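Local atomic coordinates of cell wall surface anchor family protein (Streptococcus agalactiae serogroup V, PDB entry 3PF2), a protein that forms the shaft of the type 1 pilus on the bacterial surface as its major pilin, here seen as a two-domain, calcium-binding C-terminal fragment. Residues A[72-80]-A[92-103]. Numbering follows the deposited sequence.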
ATOM      1  N   LEU A  72      13.147 -20.933   1.515  1.00 22.72           N
ATOM      2  CA  LEU A  72      12.184 -21.924   1.989  1.00 22.17           C
ATOM      3  C   LEU A  72      11.059 -22.131   0.975  1.00 22.71           C
ATOM      4  O   LEU A  72      10.608 -21.183   0.332  1.00 22.72           O
ATOM      5  CB  LEU A  72      11.614 -21.530   3.356  1.00 21.97           C
ATOM      6  CG  LEU A  72      12.583 -21.348   4.525  1.00 21.49           C
ATOM      7  CD1 LEU A  72      11.796 -21.038   5.790  1.00 21.33           C
ATOM      8  CD2 LEU A  72      13.466 -22.560   4.752  1.00 23.35           C
ATOM      9  N   ASN A  73      10.599 -23.373   0.846  1.00 22.49           N
ATOM     10  CA  ASN A  73       9.668 -23.737  -0.225  1.00 22.97           C
ATOM     11  C   ASN A  73       8.257 -24.017   0.257  1.00 22.95           C
ATOM     12  O   ASN A  73       8.055 -24.731   1.236  1.00 23.63           O
ATOM     13  CB  ASN A  73      10.212 -24.936  -1.003  1.00 22.76           C
ATOM     14  CG  ASN A  73      11.679 -24.785  -1.342  1.00 23.36           C
ATOM     15  OD1 ASN A  73      12.487 -25.665  -1.051  1.00 26.45           O
ATOM     16  ND2 ASN A  73      12.041 -23.649  -1.943  1.00 23.03           N
ATOM     17  N   ARG A  74       7.280 -23.462  -0.447  1.00 23.70           N
ATOM     18  CA  ARG A  74       5.878 -23.635  -0.097  1.00 23.91           C
ATOM     19  C   ARG A  74       5.481 -25.107  -0.145  1.00 25.04           C
ATOM     20  O   ARG A  74       5.882 -25.833  -1.049  1.00 25.00           O
ATOM     21  CB  ARG A  74       4.971 -22.803  -1.015  1.00 23.82           C
ATOM     22  CG  ARG A  74       3.541 -22.700  -0.506  1.00 24.57           C
ATOM     23  CD  ARG A  74       2.680 -21.851  -1.399  1.00 26.56           C
ATOM     24  NE  ARG A  74       1.260 -22.028  -1.087  1.00 27.80           N
ATOM     25  CZ  ARG A  74       0.277 -21.308  -1.619  1.00 28.06           C
ATOM     26  NH1 ARG A  74       0.549 -20.346  -2.488  1.00 29.02           N
ATOM     27  NH2 ARG A  74      -0.982 -21.552  -1.282  1.00 29.22           N
ATOM     28  N   ASP A  75       4.703 -25.522   0.852  1.00 25.76           N
ATOM     29  CA  ASP A  75       4.248 -26.904   1.036  1.00 26.96           C
ATOM     30  C   ASP A  75       5.338 -27.914   1.400  1.00 26.82           C
ATOM     31  O   ASP A  75       5.036 -29.064   1.719  1.00 27.75           O
ATOM     32  CB  ASP A  75       3.354 -27.363  -0.123  1.00 27.37           C
ATOM     33  CG  ASP A  75       2.045 -26.577  -0.199  1.00 29.57           C
ATOM     34  OD1 ASP A  75       1.371 -26.383   0.842  1.00 32.07           O
ATOM     35  OD2 ASP A  75       1.679 -26.145  -1.313  1.00 31.85           O
ATOM     36  N   GLU A  76       6.600 -27.492   1.364  1.00 26.44           N
ATOM     37  CA  GLU A  76       7.694 -28.292   1.916  1.00 26.26           C
ATOM     38  C   GLU A  76       7.992 -27.838   3.357  1.00 26.26           C
ATOM     39  O   GLU A  76       7.929 -28.641   4.304  1.00 26.15           O
ATOM     40  CB  GLU A  76       8.944 -28.201   1.031  1.00 26.14           C
ATOM     41  CG  GLU A  76      10.179 -28.941   1.579  1.00 28.12           C
ATOM     42  CD  GLU A  76      11.403 -28.840   0.675  1.00 30.84           C
ATOM     43  OE1 GLU A  76      11.327 -28.160  -0.374  1.00 30.79           O
ATOM     44  OE2 GLU A  76      12.452 -29.439   1.015  1.00 32.24           O
ATOM     45  N   HIS A  77       8.297 -26.548   3.514  1.00 25.80           N
ATOM     46  CA  HIS A  77       8.676 -25.992   4.820  1.00 25.00           C
ATOM     47  C   HIS A  77       7.540 -25.258   5.533  1.00 24.67           C
ATOM     48  O   HIS A  77       7.597 -25.058   6.754  1.00 24.52           O
ATOM     49  CB  HIS A  77       9.862 -25.038   4.676  1.00 25.40           C
ATOM     50  CG  HIS A  77      11.055 -25.634   3.991  1.00 25.79           C
ATOM     51  ND1 HIS A  77      11.846 -26.600   4.574  1.00 27.83           N
ATOM     52  CD2 HIS A  77      11.606 -25.378   2.781  1.00 24.59           C
ATOM     53  CE1 HIS A  77      12.825 -26.925   3.746  1.00 25.98           C
ATOM     54  NE2 HIS A  77      12.705 -26.192   2.654  1.00 26.86           N
ATOM     55  N   TYR A  78       6.516 -24.862   4.779  1.00 23.79           N
ATOM     56  CA  TYR A  78       5.439 -24.021   5.306  1.00 23.48           C
ATOM     57  C   TYR A  78       4.170 -24.127   4.468  1.00 23.57           C
ATOM     58  O   TYR A  78       4.220 -24.555   3.314  1.00 23.99           O
ATOM     59  CB  TYR A  78       5.899 -22.549   5.379  1.00 23.14           C
ATOM     60  CG  TYR A  78       6.145 -21.880   4.026  1.00 20.82           C
ATOM     61  CD1 TYR A  78       5.089 -21.301   3.321  1.00 19.70           C
ATOM     62  CD2 TYR A  78       7.421 -21.811   3.469  1.00 20.27           C
ATOM     63  CE1 TYR A  78       5.283 -20.694   2.099  1.00 18.00           C
ATOM     64  CE2 TYR A  78       7.633 -21.176   2.217  1.00 18.31           C
ATOM     65  CZ  TYR A  78       6.551 -20.630   1.550  1.00 18.10           C
ATOM     66  OH  TYR A  78       6.707 -20.005   0.324  1.00 19.45           O
ATOM     67  N   THR A  79       3.042 -23.721   5.045  1.00 23.26           N
ATOM     68  CA  THR A  79       1.770 -23.629   4.328  1.00 23.30           C
ATOM     69  C   THR A  79       1.138 -22.247   4.473  1.00 23.00           C
ATOM     70  O   THR A  79       1.376 -21.528   5.449  1.00 22.83           O
ATOM     71  CB  THR A  79       0.740 -24.697   4.792  1.00 23.83           C
ATOM     72  OG1 THR A  79       0.249 -24.363   6.095  1.00 25.37           O
ATOM     73  CG2 THR A  79       1.369 -26.089   4.821  1.00 23.45           C
ATOM     74  N   ILE A  80       0.315 -21.893   3.500  1.00 22.72           N
ATOM     75  CA  ILE A  80      -0.350 -20.607   3.467  1.00 22.52           C
ATOM     76  C   ILE A  80      -1.867 -20.775   3.550  1.00 22.18           C
ATOM     77  O   ILE A  80      -2.445 -21.630   2.867  1.00 22.07           O
ATOM     78  CB  ILE A  80       0.036 -19.861   2.166  1.00 22.66           C
ATOM     79  CG1 ILE A  80       1.480 -19.352   2.260  1.00 23.65           C
ATOM     80  CG2 ILE A  80      -0.958 -18.736   1.849  1.00 24.05           C
ATOM     81  CD1 ILE A  80       2.120 -19.086   0.898  1.00 25.93           C
ATOM     82  N   LYS A  92      -2.544 -16.411   7.163  1.00 18.34           N
ATOM     83  CA  LYS A  92      -1.823 -17.216   8.141  1.00 19.32           C
ATOM     84  C   LYS A  92      -0.767 -18.031   7.432  1.00 19.47           C
ATOM     85  O   LYS A  92      -1.069 -18.684   6.433  1.00 20.51           O
ATOM     86  CB  LYS A  92      -2.781 -18.133   8.889  1.00 19.66           C
ATOM     87  CG  LYS A  92      -2.143 -18.845  10.077  1.00 22.80           C
ATOM     88  CD  LYS A  92      -3.045 -19.974  10.559  1.00 26.24           C
ATOM     89  CE  LYS A  92      -4.268 -19.471  11.296  1.00 29.74           C
ATOM     90  NZ  LYS A  92      -5.182 -20.631  11.560  1.00 32.53           N
ATOM     91  N   ILE A  93       0.471 -17.961   7.919  1.00 19.24           N
ATOM     92  CA  ILE A  93       1.581 -18.745   7.382  1.00 19.09           C
ATOM     93  C   ILE A  93       2.103 -19.669   8.478  1.00 19.37           C
ATOM     94  O   ILE A  93       2.588 -19.217   9.513  1.00 18.65           O
ATOM     95  CB  ILE A  93       2.720 -17.865   6.821  1.00 19.63           C
ATOM     96  CG1 ILE A  93       2.194 -16.989   5.675  1.00 19.82           C
ATOM     97  CG2 ILE A  93       3.923 -18.728   6.379  1.00 19.92           C
ATOM     98  CD1 ILE A  93       3.145 -15.909   5.268  1.00 21.65           C
ATOM     99  N   THR A  94       1.992 -20.970   8.233  1.00 18.80           N
ATOM    100  CA  THR A  94       2.324 -21.971   9.237  1.00 19.72           C
ATOM    101  C   THR A  94       3.578 -22.717   8.820  1.00 20.12           C
ATOM    102  O   THR A  94       3.606 -23.383   7.779  1.00 19.56           O
ATOM    103  CB  THR A  94       1.150 -22.965   9.427  1.00 19.06           C
ATOM    104  OG1 THR A  94      -0.049 -22.242   9.712  1.00 20.63           O
ATOM    105  CG2 THR A  94       1.441 -23.957  10.553  1.00 19.26           C
ATOM    106  N   PHE A  95       4.626 -22.572   9.621  1.00 20.40           N
ATOM    107  CA  PHE A  95       5.860 -23.293   9.392  1.00 21.58           C
ATOM    108  C   PHE A  95       5.707 -24.668  10.018  1.00 22.69           C
ATOM    109  O   PHE A  95       5.187 -24.794  11.129  1.00 22.95           O
ATOM    110  CB  PHE A  95       7.069 -22.491   9.894  1.00 21.28           C
ATOM    111  CG  PHE A  95       7.329 -21.251   9.072  1.00 21.52           C
ATOM    112  CD1 PHE A  95       6.563 -20.094   9.266  1.00 20.92           C
ATOM    113  CD2 PHE A  95       8.314 -21.248   8.082  1.00 21.10           C
ATOM    114  CE1 PHE A  95       6.775 -18.945   8.489  1.00 19.88           C
ATOM    115  CE2 PHE A  95       8.538 -20.098   7.293  1.00 21.99           C
ATOM    116  CZ  PHE A  95       7.761 -18.948   7.501  1.00 21.06           C
ATOM    117  N   LYS A  96       6.088 -25.698   9.264  1.00 23.64           N
ATOM    118  CA  LYS A  96       5.752 -27.079   9.626  1.00 24.83           C
ATOM    119  C   LYS A  96       6.620 -27.558  10.777  1.00 24.88           C
ATOM    120  O   LYS A  96       7.836 -27.615  10.640  1.00 24.74           O
ATOM    121  CB  LYS A  96       5.953 -28.007   8.422  1.00 24.73           C
ATOM    122  CG  LYS A  96       5.066 -27.719   7.228  1.00 26.38           C
ATOM    123  CD  LYS A  96       5.014 -28.927   6.296  1.00 28.56           C
ATOM    124  CE  LYS A  96       3.994 -28.708   5.192  1.00 30.47           C
ATOM    125  NZ  LYS A  96       3.554 -29.986   4.571  1.00 31.21           N
ATOM    126  N   PRO A  97       5.998 -27.897  11.928  1.00 26.12           N
ATOM    127  CA  PRO A  97       6.789 -28.400  13.057  1.00 27.08           C
ATOM    128  C   PRO A  97       7.644 -29.625  12.705  1.00 28.30           C
ATOM    129  O   PRO A  97       8.808 -29.697  13.131  1.00 28.12           O
ATOM    130  CB  PRO A  97       5.728 -28.738  14.103  1.00 26.69           C
ATOM    131  CG  PRO A  97       4.611 -27.786  13.809  1.00 26.74           C
ATOM    132  CD  PRO A  97       4.578 -27.731  12.293  1.00 25.87           C
ATOM    133  N   GLU A  98       7.092 -30.538  11.897  1.00 29.57           N
ATOM    134  CA  GLU A  98       7.840 -31.710  11.408  1.00 30.88           C
ATOM    135  C   GLU A  98       9.123 -31.309  10.669  1.00 31.29           C
ATOM    136  O   GLU A  98      10.034 -32.125  10.512  1.00 31.28           O
ATOM    137  CB  GLU A  98       6.984 -32.594  10.479  1.00 31.50           C
ATOM    138  CG  GLU A  98       5.490 -32.704  10.804  1.00 33.60           C
ATOM    139  CD  GLU A  98       4.648 -31.638  10.093  1.00 37.05           C
ATOM    140  OE1 GLU A  98       4.615 -30.489  10.580  1.00 37.25           O
ATOM    141  OE2 GLU A  98       4.009 -31.950   9.058  1.00 38.44           O
ATOM    142  N   LYS A  99       9.188 -30.052  10.217  1.00 31.51           N
ATOM    143  CA  LYS A  99      10.313 -29.566   9.420  1.00 31.65           C
ATOM    144  C   LYS A  99      11.274 -28.658  10.181  1.00 31.76           C
ATOM    145  O   LYS A  99      12.253 -28.172   9.609  1.00 31.76           O
ATOM    146  CB  LYS A  99       9.813 -28.862   8.147  1.00 31.70           C
ATOM    147  CG  LYS A  99       9.057 -29.773   7.188  1.00 32.31           C
ATOM    148  CD  LYS A  99       9.982 -30.799   6.542  1.00 33.74           C
ATOM    149  CE  LYS A  99       9.207 -31.758   5.646  1.00 34.60           C
ATOM    150  NZ  LYS A  99      10.133 -32.585   4.819  1.00 35.03           N
ATOM    151  N   PHE A 100      11.024 -28.454  11.473  1.00 31.77           N
ATOM    152  CA  PHE A 100      11.821 -27.498  12.239  1.00 31.85           C
ATOM    153  C   PHE A 100      13.304 -27.848  12.314  1.00 31.58           C
ATOM    154  O   PHE A 100      14.152 -26.955  12.301  1.00 31.33           O
ATOM    155  CB  PHE A 100      11.198 -27.238  13.620  1.00 32.06           C
ATOM    156  CG  PHE A 100       9.897 -26.458  13.559  1.00 33.61           C
ATOM    157  CD1 PHE A 100       9.517 -25.771  12.392  1.00 35.69           C
ATOM    158  CD2 PHE A 100       9.063 -26.382  14.667  1.00 35.45           C
ATOM    159  CE1 PHE A 100       8.316 -25.049  12.335  1.00 35.65           C
ATOM    160  CE2 PHE A 100       7.849 -25.643  14.632  1.00 36.67           C
ATOM    161  CZ  PHE A 100       7.476 -24.983  13.468  1.00 36.69           C
ATOM    162  N   LYS A 101      13.610 -29.147  12.363  1.00 31.63           N
ATOM    163  CA  LYS A 101      14.994 -29.619  12.353  1.00 31.84           C
ATOM    164  C   LYS A 101      15.696 -29.333  11.025  1.00 31.57           C
ATOM    165  O   LYS A 101      16.858 -28.922  11.002  1.00 31.24           O
ATOM    166  CB  LYS A 101      15.052 -31.120  12.665  1.00 32.09           C
ATOM    167  CG  LYS A 101      14.874 -31.449  14.144  1.00 33.92           C
ATOM    168  CD  LYS A 101      16.126 -31.099  14.942  1.00 36.07           C
ATOM    169  CE  LYS A 101      15.977 -31.497  16.404  1.00 37.95           C
ATOM    170  NZ  LYS A 101      17.190 -31.125  17.192  1.00 39.07           N
ATOM    171  N   GLU A 102      14.977 -29.550   9.930  1.00 31.86           N
ATOM    172  CA  GLU A 102      15.525 -29.330   8.595  1.00 32.38           C
ATOM    173  C   GLU A 102      15.778 -27.854   8.315  1.00 31.89           C
ATOM    174  O   GLU A 102      16.782 -27.506   7.689  1.00 31.75           O
ATOM    175  CB  GLU A 102      14.615 -29.932   7.532  1.00 32.97           C
ATOM    176  CG  GLU A 102      14.727 -31.450   7.455  1.00 35.65           C
ATOM    177  CD  GLU A 102      13.505 -32.105   6.852  1.00 38.48           C
ATOM    178  OE1 GLU A 102      13.190 -31.820   5.672  1.00 40.07           O
ATOM    179  OE2 GLU A 102      12.866 -32.915   7.561  1.00 40.34           O
ATOM    180  N   ILE A 103      14.870 -27.002   8.800  1.00 31.41           N
ATOM    181  CA  ILE A 103      15.022 -25.543   8.685  1.00 30.61           C
ATOM    182  C   ILE A 103      16.202 -25.083   9.539  1.00 30.76           C
ATOM    183  O   ILE A 103      17.011 -24.258   9.101  1.00 30.73           O
ATOM    184  CB  ILE A 103      13.709 -24.779   9.038  1.00 30.42           C
ATOM    185  CG1 ILE A 103      12.577 -25.185   8.082  1.00 29.52           C
ATOM    186  CG2 ILE A 103      13.936 -23.262   8.976  1.00 29.99           C
ATOM    187  CD1 ILE A 103      11.160 -24.888   8.577  1.00 27.64           C
TER
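Tyr78 to Ile80 pair antiparallel with Ile93 to Phe95 as the two strands of a beta hairpin, with strand 78-81 at the edge of its sheet and strand 90-95 next in, against strand 46-52. Thr79 and Thr94 are the hydrogen-bonded pair: Thr79 N donates to Thr94 O at 2.8 Å, and Thr94 N returns a bond to Thr79 O. One more backbone bond follows beyond the strand ends, Lys96 N donating to His77 O at 3.0 Å, nearly straight (176°). On the face that carries Tyr78, Ile80, Ile93 and Phe95, Tyr78 CB sits over one face of the Phe95 ring, 4.1 Å from its centroid, while Leu72 CD1 meets the edge of that ring at Phe95 CE2 (3.7 Å). With chi1 at 67° the phenol end of Tyr78 leads away from strand 90-95, although CD1 still touches Ile93 CG2. Ile65 in strand 57-67 touches Tyr78, and Phe47 meets Phe95 edge-to-face. The two threonines lie side by side on the other face, with Thr79 OG1 3.7 Å from Thr94 CB. Lys96, extended beyond CG, crosses Thr79 CG2 and reaches Asp75 O with NZ in a weak bond of 3.3 Å. After strand 90-95 come a 3-10 turn and a short helix, where Lys99 lays its aliphatic chain against Glu76 O, a buried carbonyl with no polar partner in the model. An edge hairpin packed against a second sheet, here strands 57-67 and 132-140, fits the Ig-like sandwich of a Cna-B-like pilin domain.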